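Local coordinates for N-terminal acetyltransferase-like protein (PDB 5NNP), which probably serves as the tetratricopeptide-repeat auxiliary subunit of an N-terminal acetyltransferase, as in NatA complexes, where such a subunit scaffolds the catalytic one, at residues R9-V17 against G29-K39; M47-N55 against V83-N91. All coordinates share one frame; numbering follows the deposited sequence.

Interaction 1. Residues R9-V17 against G29-K39; sequences REANLFRTV and GLKAAEQILKK
L13 and I36 carry the centre of the apolar contact, with L13 set as a knob among A32, A33, Q35 and I36. CG of L13 stands anti to the backbone N (chi1 -160°), which sends CD1 into the facing helix, where it lies 3.6 Å from A32 CB. The same methyl meets CG1 of I36, and the L13 and I36 side chains lie side by side, running opposite ways. I36 brings CD1 to the backbone of the first helix, 3.8 Å from F14 N, and also touches F14 CB with it. Further along, V17 lays CG2 over the small residues, 4.0 Å from A32 CB, against A33 CB and near G29 O; at this end the backbones come close, with V17 CA only 4.6 Å from G29 CA.

The polar part is slight. E10 and K39 form a long salt bridge, OE1 to NZ 3.8 Å, with the lysine's CE and NZ also lying against E10 CG at the margin of the contact. T16 turns its OG1 back to L13 O (2.7 Å) within its own helix.

The two short helical segments run antiparallel at 152°, their axes 8.8 Å apart, as in the helical hairpins of tetratricopeptide repeats. Helix 44-55 packs beside this pair, where F14 rests on D45 and T46.

Interaction 2. Residues M47-N55 against V83-N91; sequences MSMKALILN and VYGILYRTN
N55 holds CG anti to its own nitrogen (chi1 -170°), a turn that brings its amide alongside the L87 methyl CD2. That methyl lies 3.3 Å from N55 CB and also touches the amide carbon; the two side chains run alongside each other, each pointing back toward the other's helix. V83 sets CG1 anti to its nitrogen (chi1 168°), placing this methyl 3.6 Å from S48 O and against CG of L52, while its CG2 meets S48 CB. L52 reaches on with CD2 to I86 CG2 at 3.9 Å, its side chain lying roughly perpendicular to that of I86.

The helical segments run nearly parallel, 16° apart with axes 10.0 Å from each other, the relation expected of equivalent helices in successive tetratricopeptide repeats. Helix 60-73 lies between them in the chain, and N91 touches its T60 and F64.

At the far end N55 OD1 faces T90 CG2 at 3.9 Å. With an alanine here the amide is gone and only CB remains against L87 CD2, which would probably open a gap beside T90 and N91. N91 itself folds back, ND2 donating to L87 O (3.1 Å) from above the carbonyl plane, while T90 OG1 joins T90 N on I86 O.

In the fold
Interactions 1 and 2 follow in series along the chain, centres about 17 Å apart, at the N-terminal end of the helical array. Helices 26-37 and 44-55 are consecutive, and the two contacts meet chiefly across them. A salt bridge joins E34 OE2 to K50 NZ at 3.0 Å, L30 CG packs on I53 CG2 at 3.8 Å, and L37 CD2 on M47 CG at 3.9 Å. From helix 9-22, F14 CE1 comes to 3.7 Å from M49 CG, so helix 44-55 packs against both members of the hairpin in interaction 1 and against helix 78-90 in interaction 2. Their centres lie about 49 and 33 Å from the chain centre, and no other protein chain touches either contact.

Interaction 1. Residues R9-V17 against G29-K39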
ATOM      1  N   ARG A   9      16.750  37.839 -38.170  1.00116.47           N
ATOM      2  CA  ARG A   9      16.353  36.628 -38.879  1.00108.15           C
ATOM      3  C   ARG A   9      16.654  35.414 -38.013  1.00113.18           C
ATOM      4  O   ARG A   9      15.927  34.418 -38.039  1.00107.31           O
ATOM      5  CB  ARG A   9      17.065  36.518 -40.224  1.00101.91           C
ATOM      6  CG  ARG A   9      16.760  37.671 -41.174  1.00109.64           C
ATOM      7  CD  ARG A   9      15.257  37.949 -41.263  1.00111.58           C
ATOM      8  NE  ARG A   9      14.942  39.035 -42.192  1.00114.97           N
ATOM      9  CZ  ARG A   9      14.422  38.864 -43.407  1.00122.01           C
ATOM     10  NH1 ARG A   9      14.144  37.646 -43.852  1.00123.24           N
ATOM     11  NH2 ARG A   9      14.174  39.913 -44.179  1.00124.63           N
ATOM     12  N   GLU A  10      17.732  35.505 -37.239  1.00118.16           N
ATOM     13  CA  GLU A  10      18.052  34.471 -36.266  1.00119.44           C
ATOM     14  C   GLU A  10      17.032  34.516 -35.140  1.00118.27           C
ATOM     15  O   GLU A  10      16.666  33.485 -34.574  1.00119.26           O
ATOM     16  CB  GLU A  10      19.462  34.653 -35.705  1.00120.20           C
ATOM     17  CG  GLU A  10      20.540  34.837 -36.749  1.00125.03           C
ATOM     18  CD  GLU A  10      21.396  36.047 -36.458  1.00130.83           C
ATOM     19  OE1 GLU A  10      22.626  35.886 -36.298  1.00131.89           O
ATOM     20  OE2 GLU A  10      20.831  37.161 -36.384  1.00135.23           O
ATOM     21  N   ALA A  11      16.583  35.729 -34.821  1.00117.76           N
ATOM     22  CA  ALA A  11      15.587  35.940 -33.778  1.00107.00           C
ATOM     23  C   ALA A  11      14.319  35.154 -34.088  1.00105.81           C
ATOM     24  O   ALA A  11      13.787  34.452 -33.226  1.00104.58           O
ATOM     25  CB  ALA A  11      15.279  37.420 -33.632  1.00105.27           C
ATOM     26  N   ASN A  12      13.848  35.267 -35.328  1.00106.91           N
ATOM     27  CA  ASN A  12      12.690  34.504 -35.781  1.00108.16           C
ATOM     28  C   ASN A  12      13.037  33.033 -36.014  1.00 99.01           C
ATOM     29  O   ASN A  12      12.175  32.158 -35.921  1.00 98.06           O
ATOM     30  CB  ASN A  12      12.111  35.118 -37.062  1.00116.82           C
ATOM     31  CG  ASN A  12      11.564  36.517 -36.844  1.00120.34           C
ATOM     32  OD1 ASN A  12      10.433  36.688 -36.385  1.00123.52           O
ATOM     33  ND2 ASN A  12      12.365  37.525 -37.173  1.00119.51           N
ATOM     34  N   LEU A  13      14.304  32.766 -36.318  1.00 92.45           N
ATOM     35  CA  LEU A  13      14.772  31.400 -36.533  1.00 93.38           C
ATOM     36  C   LEU A  13      14.807  30.625 -35.202  1.00 90.70           C
ATOM     37  O   LEU A  13      14.534  29.418 -35.156  1.00 86.67           O
ATOM     38  CB  LEU A  13      16.152  31.421 -37.201  1.00 90.84           C
ATOM     39  CG  LEU A  13      16.665  30.182 -37.944  1.00 91.53           C
ATOM     40  CD1 LEU A  13      16.891  29.029 -36.987  1.00 93.08           C
ATOM     41  CD2 LEU A  13      15.732  29.771 -39.063  1.00 96.13           C
ATOM     42  N   PHE A  14      15.131  31.330 -34.120  1.00 86.46           N
ATOM     43  CA  PHE A  14      15.092  30.750 -32.784  1.00 83.88           C
ATOM     44  C   PHE A  14      13.676  30.283 -32.439  1.00 92.21           C
ATOM     45  O   PHE A  14      13.494  29.240 -31.809  1.00 88.51           O
ATOM     46  CB  PHE A  14      15.592  31.762 -31.750  1.00 83.63           C
ATOM     47  CG  PHE A  14      15.644  31.221 -30.341  1.00 82.84           C
ATOM     48  CD1 PHE A  14      16.685  30.400 -29.937  1.00 77.72           C
ATOM     49  CD2 PHE A  14      14.652  31.543 -29.419  1.00 80.63           C
ATOM     50  CE1 PHE A  14      16.732  29.905 -28.651  1.00 71.68           C
ATOM     51  CE2 PHE A  14      14.696  31.051 -28.130  1.00 70.19           C
ATOM     52  CZ  PHE A  14      15.737  30.232 -27.746  1.00 68.05           C
ATOM     53  N   ARG A  15      12.681  31.054 -32.866  1.00100.58           N
ATOM     54  CA  ARG A  15      11.278  30.706 -32.651  1.00104.26           C
ATOM     55  C   ARG A  15      10.876  29.446 -33.416  1.00106.69           C
ATOM     56  O   ARG A  15      10.034  28.669 -32.954  1.00108.24           O
ATOM     57  CB  ARG A  15      10.364  31.869 -33.059  1.00108.27           C
ATOM     58  CG  ARG A  15      10.349  33.036 -32.079  1.00109.56           C
ATOM     59  CD  ARG A  15       9.350  34.113 -32.496  1.00118.95           C
ATOM     60  NE  ARG A  15       9.439  35.304 -31.654  1.00120.17           N
ATOM     61  CZ  ARG A  15      10.072  36.423 -31.999  1.00122.77           C
ATOM     62  NH1 ARG A  15      10.671  36.517 -33.181  1.00125.53           N
ATOM     63  NH2 ARG A  15      10.100  37.453 -31.164  1.00122.47           N
ATOM     64  N   THR A  16      11.473  29.245 -34.588  1.00108.24           N
ATOM     65  CA  THR A  16      11.125  28.090 -35.414  1.00107.46           C
ATOM     66  C   THR A  16      11.835  26.842 -34.886  1.00 98.21           C
ATOM     67  O   THR A  16      11.548  25.725 -35.311  1.00 99.52           O
ATOM     68  CB  THR A  16      11.465  28.317 -36.915  1.00 96.35           C
ATOM     69  OG1 THR A  16      12.879  28.442 -37.085  1.00103.06           O
ATOM     70  CG2 THR A  16      10.790  29.579 -37.437  1.00 94.13           C
ATOM     71  N   VAL A  17      12.751  27.035 -33.943  1.00 89.91           N
ATOM     72  CA  VAL A  17      13.392  25.911 -33.268  1.00 85.50           C
ATOM     73  C   VAL A  17      12.498  25.363 -32.161  1.00 90.78           C
ATOM     74  O   VAL A  17      12.425  24.147 -31.949  1.00 88.00           O
ATOM     75  CB  VAL A  17      14.740  26.314 -32.669  1.00 75.76           C
ATOM     76  CG1 VAL A  17      15.336  25.150 -31.881  1.00 70.53           C
ATOM     77  CG2 VAL A  17      15.679  26.786 -33.773  1.00 81.11           C
ATOM     78  N   GLY A  29      14.131  21.229 -36.577  1.00139.23           N
ATOM     79  CA  GLY A  29      14.594  22.129 -35.529  1.00131.81           C
ATOM     80  C   GLY A  29      16.108  22.185 -35.359  1.00127.34           C
ATOM     81  O   GLY A  29      16.683  23.268 -35.207  1.00128.61           O
ATOM     82  N   LEU A  30      16.753  21.019 -35.371  1.00118.43           N
ATOM     83  CA  LEU A  30      18.212  20.937 -35.346  1.00100.18           C
ATOM     84  C   LEU A  30      18.849  21.683 -36.518  1.00104.76           C
ATOM     85  O   LEU A  30      19.686  22.562 -36.308  1.00102.06           O
ATOM     86  CB  LEU A  30      18.660  19.480 -35.362  1.00 94.05           C
ATOM     87  CG  LEU A  30      18.381  18.711 -34.076  1.00 95.99           C
ATOM     88  CD1 LEU A  30      18.548  17.213 -34.292  1.00 99.48           C
ATOM     89  CD2 LEU A  30      19.294  19.213 -32.957  1.00 87.68           C
ATOM     90  N   LYS A  31      18.456  21.328 -37.743  1.00108.79           N
ATOM     91  CA  LYS A  31      18.989  21.971 -38.947  1.00114.96           C
ATOM     92  C   LYS A  31      18.835  23.486 -38.862  1.00116.90           C
ATOM     93  O   LYS A  31      19.664  24.241 -39.378  1.00120.91           O
ATOM     94  CB  LYS A  31      18.288  21.450 -40.204  1.00120.51           C
ATOM     95  CG  LYS A  31      18.419  19.953 -40.446  1.00124.95           C
ATOM     96  CD  LYS A  31      17.512  19.502 -41.593  1.00131.79           C
ATOM     97  CE  LYS A  31      17.385  17.984 -41.658  1.00132.34           C
ATOM     98  NZ  LYS A  31      16.265  17.556 -42.539  1.00136.32           N
ATOM     99  N   ALA A  32      17.765  23.917 -38.201  1.00112.62           N
ATOM    100  CA  ALA A  32      17.494  25.333 -38.002  1.00107.03           C
ATOM    101  C   ALA A  32      18.449  25.929 -36.978  1.00 99.64           C
ATOM    102  O   ALA A  32      19.079  26.954 -37.232  1.00102.21           O
ATOM    103  CB  ALA A  32      16.053  25.542 -37.565  1.00104.91           C
ATOM    104  N   ALA A  33      18.552  25.282 -35.820  1.00 95.58           N
ATOM    105  CA  ALA A  33      19.440  25.746 -34.752  1.00 87.55           C
ATOM    106  C   ALA A  33      20.899  25.770 -35.196  1.00 87.45           C
ATOM    107  O   ALA A  33      21.653  26.667 -34.827  1.00 83.32           O
ATOM    108  CB  ALA A  33      19.286  24.878 -33.511  1.00 76.51           C
ATOM    109  N   GLU A  34      21.294  24.786 -35.996  1.00 93.69           N
ATOM    110  CA  GLU A  34      22.668  24.716 -36.478  1.00 94.93           C
ATOM    111  C   GLU A  34      23.027  25.912 -37.346  1.00 97.04           C
ATOM    112  O   GLU A  34      24.200  26.265 -37.460  1.00 99.42           O
ATOM    113  CB  GLU A  34      22.906  23.426 -37.261  1.00 97.01           C
ATOM    114  CG  GLU A  34      24.210  22.744 -36.894  1.00 99.82           C
ATOM    115  CD  GLU A  34      24.271  22.375 -35.419  1.00101.91           C
ATOM    116  OE1 GLU A  34      23.197  22.252 -34.788  1.00 96.68           O
ATOM    117  OE2 GLU A  34      25.391  22.213 -34.886  1.00103.88           O
ATOM    118  N   GLN A  35      22.022  26.537 -37.955  1.00 98.75           N
ATOM    119  CA  GLN A  35      22.263  27.720 -38.772  1.00 98.83           C
ATOM    120  C   GLN A  35      22.530  28.962 -37.914  1.00 98.54           C
ATOM    121  O   GLN A  35      23.196  29.897 -38.357  1.00100.54           O
ATOM    122  CB  GLN A  35      21.092  27.981 -39.715  1.00 97.28           C
ATOM    123  CG  GLN A  35      21.447  28.939 -40.844  1.00106.04           C
ATOM    124  CD  GLN A  35      20.276  29.243 -41.753  1.00109.55           C
ATOM    125  OE1 GLN A  35      19.144  28.841 -41.478  1.00113.29           O
ATOM    126  NE2 GLN A  35      20.541  29.958 -42.845  1.00108.70           N
ATOM    127  N   ILE A  36      22.009  28.974 -36.690  1.00 93.39           N
ATOM    128  CA  ILE A  36      22.280  30.073 -35.769  1.00 89.42           C
ATOM    129  C   ILE A  36      23.661  29.920 -35.152  1.00 90.08           C
ATOM    130  O   ILE A  36      24.372  30.905 -34.946  1.00 94.16           O
ATOM    131  CB  ILE A  36      21.246  30.147 -34.631  1.00 83.27           C
ATOM    132  CG1 ILE A  36      19.824  30.148 -35.186  1.00 84.44           C
ATOM    133  CG2 ILE A  36      21.486  31.377 -33.767  1.00 76.93           C
ATOM    134  CD1 ILE A  36      18.770  30.293 -34.117  1.00 81.55           C
ATOM    135  N   LEU A  37      24.026  28.674 -34.858  1.00 88.01           N
ATOM    136  CA  LEU A  37      25.270  28.360 -34.161  1.00 84.71           C
ATOM    137  C   LEU A  37      26.506  28.467 -35.068  1.00 92.19           C
ATOM    138  O   LEU A  37      27.640  28.506 -34.586  1.00 95.60           O
ATOM    139  CB  LEU A  37      25.182  26.954 -33.551  1.00 80.59           C
ATOM    140  CG  LEU A  37      24.152  26.718 -32.436  1.00 69.35           C
ATOM    141  CD1 LEU A  37      24.045  25.234 -32.076  1.00 64.11           C
ATOM    142  CD2 LEU A  37      24.475  27.555 -31.200  1.00 64.53           C
ATOM    143  N   LYS A  38      26.289  28.518 -36.378  1.00 96.90           N
ATOM    144  CA  LYS A  38      27.393  28.686 -37.316  1.00 96.87           C
ATOM    145  C   LYS A  38      27.760  30.164 -37.429  1.00108.22           C
ATOM    146  O   LYS A  38      28.882  30.506 -37.797  1.00112.05           O
ATOM    147  CB  LYS A  38      27.036  28.107 -38.689  1.00 90.76           C
ATOM    148  CG  LYS A  38      28.209  28.043 -39.653  1.00 94.48           C
ATOM    149  CD  LYS A  38      27.831  27.364 -40.961  1.00 97.48           C
ATOM    150  CE  LYS A  38      29.023  27.286 -41.901  1.00101.14           C
ATOM    151  NZ  LYS A  38      28.648  26.697 -43.213  1.00106.04           N
ATOM    152  N   LYS A  39      26.806  31.036 -37.105  1.00115.53           N
ATOM    153  CA  LYS A  39      27.031  32.482 -37.112  1.00122.52           C
ATOM    154  C   LYS A  39      27.313  33.014 -35.702  1.00120.14           C
ATOM    155  O   LYS A  39      28.213  33.828 -35.502  1.00124.44           O
ATOM    156  CB  LYS A  39      25.825  33.218 -37.717  1.00128.69           C
ATOM    157  CG  LYS A  39      25.596  32.944 -39.206  1.00135.43           C
ATOM    158  CD  LYS A  39      24.605  33.926 -39.842  1.00136.80           C
ATOM    159  CE  LYS A  39      23.231  33.867 -39.183  1.00130.52           C
ATOM    160  NZ  LYS A  39      22.253  34.760 -39.873  1.00131.74           N
TER

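Interaction 2. Residues M47-N55 against V83-N91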
ATOM      1  N   MET A  47      21.827  26.825 -27.691  1.00 52.87           N
ATOM      2  CA  MET A  47      22.510  25.597 -27.317  1.00 52.96           C
ATOM      3  C   MET A  47      21.616  24.755 -26.414  1.00 60.88           C
ATOM      4  O   MET A  47      21.546  23.532 -26.568  1.00 65.44           O
ATOM      5  CB  MET A  47      23.836  25.900 -26.624  1.00 50.52           C
ATOM      6  CG  MET A  47      24.759  26.807 -27.406  1.00 55.91           C
ATOM      7  SD  MET A  47      26.267  27.156 -26.478  1.00 70.83           S
ATOM      8  CE  MET A  47      26.885  25.498 -26.214  1.00 72.51           C
ATOM      9  N   SER A  48      20.935  25.421 -25.478  1.00 58.46           N
ATOM     10  CA  SER A  48      19.988  24.770 -24.571  1.00 59.93           C
ATOM     11  C   SER A  48      18.824  24.130 -25.321  1.00 57.54           C
ATOM     12  O   SER A  48      18.415  23.019 -24.999  1.00 62.22           O
ATOM     13  CB  SER A  48      19.436  25.770 -23.548  1.00 61.49           C
ATOM     14  OG  SER A  48      20.464  26.320 -22.748  1.00 64.90           O
ATOM     15  N   MET A  49      18.283  24.844 -26.304  1.00 54.42           N
ATOM     16  CA  MET A  49      17.181  24.327 -27.112  1.00 58.72           C
ATOM     17  C   MET A  49      17.606  23.100 -27.896  1.00 68.30           C
ATOM     18  O   MET A  49      16.808  22.203 -28.150  1.00 79.56           O
ATOM     19  CB  MET A  49      16.663  25.399 -28.065  1.00 56.90           C
ATOM     20  CG  MET A  49      15.888  26.498 -27.375  1.00 54.93           C
ATOM     21  SD  MET A  49      14.556  25.804 -26.389  1.00 67.54           S
ATOM     22  CE  MET A  49      13.710  24.821 -27.624  1.00 74.70           C
ATOM     23  N   LYS A  50      18.875  23.070 -28.281  1.00 69.25           N
ATOM     24  CA  LYS A  50      19.435  21.926 -28.983  1.00 68.36           C
ATOM     25  C   LYS A  50      19.647  20.770 -28.010  1.00 66.54           C
ATOM     26  O   LYS A  50      19.501  19.603 -28.379  1.00 71.83           O
ATOM     27  CB  LYS A  50      20.748  22.315 -29.664  1.00 63.85           C
ATOM     28  CG  LYS A  50      21.475  21.174 -30.343  1.00 61.70           C
ATOM     29  CD  LYS A  50      22.790  21.664 -30.935  1.00 66.76           C
ATOM     30  CE  LYS A  50      23.560  20.544 -31.627  1.00 68.56           C
ATOM     31  NZ  LYS A  50      24.833  21.027 -32.233  1.00 68.36           N
ATOM     32  N   ALA A  51      19.985  21.113 -26.767  1.00 61.35           N
ATOM     33  CA  ALA A  51      20.187  20.136 -25.702  1.00 58.08           C
ATOM     34  C   ALA A  51      18.906  19.381 -25.401  1.00 62.61           C
ATOM     35  O   ALA A  51      18.946  18.193 -25.101  1.00 70.53           O
ATOM     36  CB  ALA A  51      20.700  20.813 -24.449  1.00 54.88           C
ATOM     37  N   LEU A  52      17.773  20.075 -25.488  1.00 66.33           N
ATOM     38  CA  LEU A  52      16.464  19.450 -25.290  1.00 69.61           C
ATOM     39  C   LEU A  52      16.189  18.387 -26.337  1.00 74.01           C
ATOM     40  O   LEU A  52      15.836  17.257 -26.008  1.00 78.42           O
ATOM     41  CB  LEU A  52      15.347  20.489 -25.338  1.00 66.64           C
ATOM     42  CG  LEU A  52      14.941  21.218 -24.063  1.00 57.82           C
ATOM     43  CD1 LEU A  52      13.691  22.052 -24.329  1.00 50.15           C
ATOM     44  CD2 LEU A  52      14.718  20.241 -22.924  1.00 57.10           C
ATOM     45  N   ILE A  53      16.341  18.770 -27.601  1.00 77.51           N
ATOM     46  CA  ILE A  53      16.101  17.870 -28.721  1.00 81.42           C
ATOM     47  C   ILE A  53      17.021  16.660 -28.657  1.00 85.15           C
ATOM     48  O   ILE A  53      16.613  15.545 -28.976  1.00 90.09           O
ATOM     49  CB  ILE A  53      16.287  18.587 -30.067  1.00 82.77           C
ATOM     50  CG1 ILE A  53      15.292  19.744 -30.188  1.00 78.91           C
ATOM     51  CG2 ILE A  53      16.112  17.608 -31.221  1.00 91.51           C
ATOM     52  CD1 ILE A  53      15.433  20.564 -31.462  1.00 76.48           C
ATOM     53  N   LEU A  54      18.261  16.876 -28.238  1.00 85.00           N
ATOM     54  CA  LEU A  54      19.190  15.769 -28.072  1.00 92.94           C
ATOM     55  C   LEU A  54      18.671  14.794 -27.021  1.00 98.73           C
ATOM     56  O   LEU A  54      18.664  13.576 -27.239  1.00104.80           O
ATOM     57  CB  LEU A  54      20.577  16.282 -27.690  1.00 89.76           C
ATOM     58  CG  LEU A  54      21.313  17.049 -28.788  1.00 85.53           C
ATOM     59  CD1 LEU A  54      22.654  17.535 -28.280  1.00 82.87           C
ATOM     60  CD2 LEU A  54      21.492  16.179 -30.020  1.00 84.62           C
ATOM     61  N   ASN A  55      18.227  15.340 -25.888  1.00 93.58           N
ATOM     62  CA  ASN A  55      17.671  14.538 -24.801  1.00 91.88           C
ATOM     63  C   ASN A  55      16.386  13.840 -25.229  1.00 92.92           C
ATOM     64  O   ASN A  55      16.081  12.740 -24.767  1.00 95.93           O
ATOM     65  CB  ASN A  55      17.413  15.411 -23.570  1.00 92.40           C
ATOM     66  CG  ASN A  55      17.069  14.597 -22.330  1.00 92.57           C
ATOM     67  OD1 ASN A  55      15.910  14.534 -21.923  1.00 92.22           O
ATOM     68  ND2 ASN A  55      18.079  13.976 -21.721  1.00 88.85           N
ATOM     69  N   VAL A  83      16.010  24.531 -18.930  1.00 37.85           N
ATOM     70  CA  VAL A  83      16.383  23.339 -19.692  1.00 43.26           C
ATOM     71  C   VAL A  83      17.139  22.326 -18.826  1.00 45.95           C
ATOM     72  O   VAL A  83      16.802  21.135 -18.781  1.00 39.27           O
ATOM     73  CB  VAL A  83      17.265  23.705 -20.919  1.00 39.88           C
ATOM     74  CG1 VAL A  83      17.879  22.468 -21.525  1.00 39.57           C
ATOM     75  CG2 VAL A  83      16.454  24.446 -21.957  1.00 40.30           C
ATOM     76  N   TYR A  84      18.170  22.821 -18.152  1.00 46.89           N
ATOM     77  CA  TYR A  84      18.981  22.017 -17.249  1.00 45.92           C
ATOM     78  C   TYR A  84      18.085  21.246 -16.262  1.00 39.92           C
ATOM     79  O   TYR A  84      18.284  20.058 -16.016  1.00 35.23           O
ATOM     80  CB  TYR A  84      19.970  22.931 -16.516  1.00 45.31           C
ATOM     81  CG  TYR A  84      21.222  22.269 -15.965  1.00 45.65           C
ATOM     82  CD1 TYR A  84      21.989  21.413 -16.749  1.00 46.93           C
ATOM     83  CD2 TYR A  84      21.670  22.550 -14.670  1.00 33.99           C
ATOM     84  CE1 TYR A  84      23.151  20.821 -16.247  1.00 44.47           C
ATOM     85  CE2 TYR A  84      22.822  21.958 -14.159  1.00 30.97           C
ATOM     86  CZ  TYR A  84      23.554  21.099 -14.950  1.00 38.97           C
ATOM     87  OH  TYR A  84      24.698  20.529 -14.450  1.00 44.71           O
ATOM     88  N   GLY A  85      17.088  21.933 -15.719  1.00 35.30           N
ATOM     89  CA  GLY A  85      16.135  21.326 -14.809  1.00 39.90           C
ATOM     90  C   GLY A  85      15.284  20.259 -15.473  1.00 48.20           C
ATOM     91  O   GLY A  85      15.123  19.157 -14.942  1.00 47.52           O
ATOM     92  N   ILE A  86      14.749  20.589 -16.647  1.00 47.44           N
ATOM     93  CA  ILE A  86      13.940  19.661 -17.425  1.00 42.36           C
ATOM     94  C   ILE A  86      14.673  18.345 -17.692  1.00 43.48           C
ATOM     95  O   ILE A  86      14.106  17.273 -17.515  1.00 41.05           O
ATOM     96  CB  ILE A  86      13.510  20.304 -18.756  1.00 48.74           C
ATOM     97  CG1 ILE A  86      12.559  21.471 -18.483  1.00 44.73           C
ATOM     98  CG2 ILE A  86      12.835  19.282 -19.666  1.00 43.97           C
ATOM     99  CD1 ILE A  86      12.236  22.287 -19.712  1.00 42.14           C
ATOM    100  N   LEU A  87      15.935  18.431 -18.100  1.00 44.43           N
ATOM    101  CA  LEU A  87      16.758  17.243 -18.286  1.00 42.10           C
ATOM    102  C   LEU A  87      16.824  16.412 -17.001  1.00 43.04           C
ATOM    103  O   LEU A  87      16.487  15.225 -16.995  1.00 41.47           O
ATOM    104  CB  LEU A  87      18.161  17.639 -18.745  1.00 46.09           C
ATOM    105  CG  LEU A  87      18.217  18.454 -20.042  1.00 47.78           C
ATOM    106  CD1 LEU A  87      19.649  18.786 -20.446  1.00 42.75           C
ATOM    107  CD2 LEU A  87      17.510  17.711 -21.151  1.00 53.80           C
ATOM    108  N   TYR A  88      17.245  17.056 -15.916  1.00 39.35           N
ATOM    109  CA  TYR A  88      17.309  16.432 -14.596  1.00 36.19           C
ATOM    110  C   TYR A  88      16.002  15.792 -14.179  1.00 36.57           C
ATOM    111  O   TYR A  88      15.978  14.651 -13.741  1.00 38.05           O
ATOM    112  CB  TYR A  88      17.702  17.456 -13.542  1.00 37.28           C
ATOM    113  CG  TYR A  88      19.185  17.621 -13.366  1.00 38.21           C
ATOM    114  CD1 TYR A  88      20.012  16.517 -13.268  1.00 37.79           C
ATOM    115  CD2 TYR A  88      19.760  18.880 -13.304  1.00 29.87           C
ATOM    116  CE1 TYR A  88      21.376  16.656 -13.104  1.00 36.72           C
ATOM    117  CE2 TYR A  88      21.110  19.030 -13.145  1.00 29.78           C
ATOM    118  CZ  TYR A  88      21.920  17.918 -13.042  1.00 45.61           C
ATOM    119  OH  TYR A  88      23.287  18.062 -12.881  1.00 53.30           O
ATOM    120  N   ARG A  89      14.912  16.537 -14.299  1.00 36.58           N
ATOM    121  CA  ARG A  89      13.609  15.998 -13.943  1.00 38.10           C
ATOM    122  C   ARG A  89      13.278  14.784 -14.797  1.00 41.84           C
ATOM    123  O   ARG A  89      12.661  13.840 -14.323  1.00 54.25           O
ATOM    124  CB  ARG A  89      12.524  17.054 -14.092  1.00 38.03           C
ATOM    125  CG  ARG A  89      11.181  16.546 -13.693  1.00 40.26           C
ATOM    126  CD  ARG A  89      10.141  17.608 -13.841  1.00 47.19           C
ATOM    127  NE  ARG A  89       9.834  17.877 -15.234  1.00 53.83           N
ATOM    128  CZ  ARG A  89       8.888  18.720 -15.629  1.00 60.19           C
ATOM    129  NH1 ARG A  89       8.173  19.370 -14.724  1.00 60.50           N
ATOM    130  NH2 ARG A  89       8.656  18.914 -16.922  1.00 65.71           N
ATOM    131  N   THR A  90      13.700  14.806 -16.056  1.00 44.43           N
ATOM    132  CA  THR A  90      13.479  13.677 -16.948  1.00 49.34           C
ATOM    133  C   THR A  90      14.250  12.451 -16.493  1.00 48.40           C
ATOM    134  O   THR A  90      13.722  11.341 -16.522  1.00 52.40           O
ATOM    135  CB  THR A  90      13.892  13.987 -18.392  1.00 49.80           C
ATOM    136  OG1 THR A  90      13.154  15.109 -18.873  1.00 51.88           O
ATOM    137  CG2 THR A  90      13.587  12.803 -19.275  1.00 53.46           C
ATOM    138  N   ASN A  91      15.504  12.663 -16.096  1.00 49.21           N
ATOM    139  CA  ASN A  91      16.368  11.587 -15.607  1.00 58.17           C
ATOM    140  C   ASN A  91      16.124  11.269 -14.134  1.00 53.12           C
ATOM    141  O   ASN A  91      16.944  10.632 -13.480  1.00 62.26           O
ATOM    142  CB  ASN A  91      17.841  11.938 -15.831  1.00 66.03           C
ATOM    143  CG  ASN A  91      18.257  11.800 -17.297  1.00 83.04           C
ATOM    144  OD1 ASN A  91      18.622  10.712 -17.749  1.00 93.72           O
ATOM    145  ND2 ASN A  91      18.204  12.905 -18.043  1.00 81.48           N
TER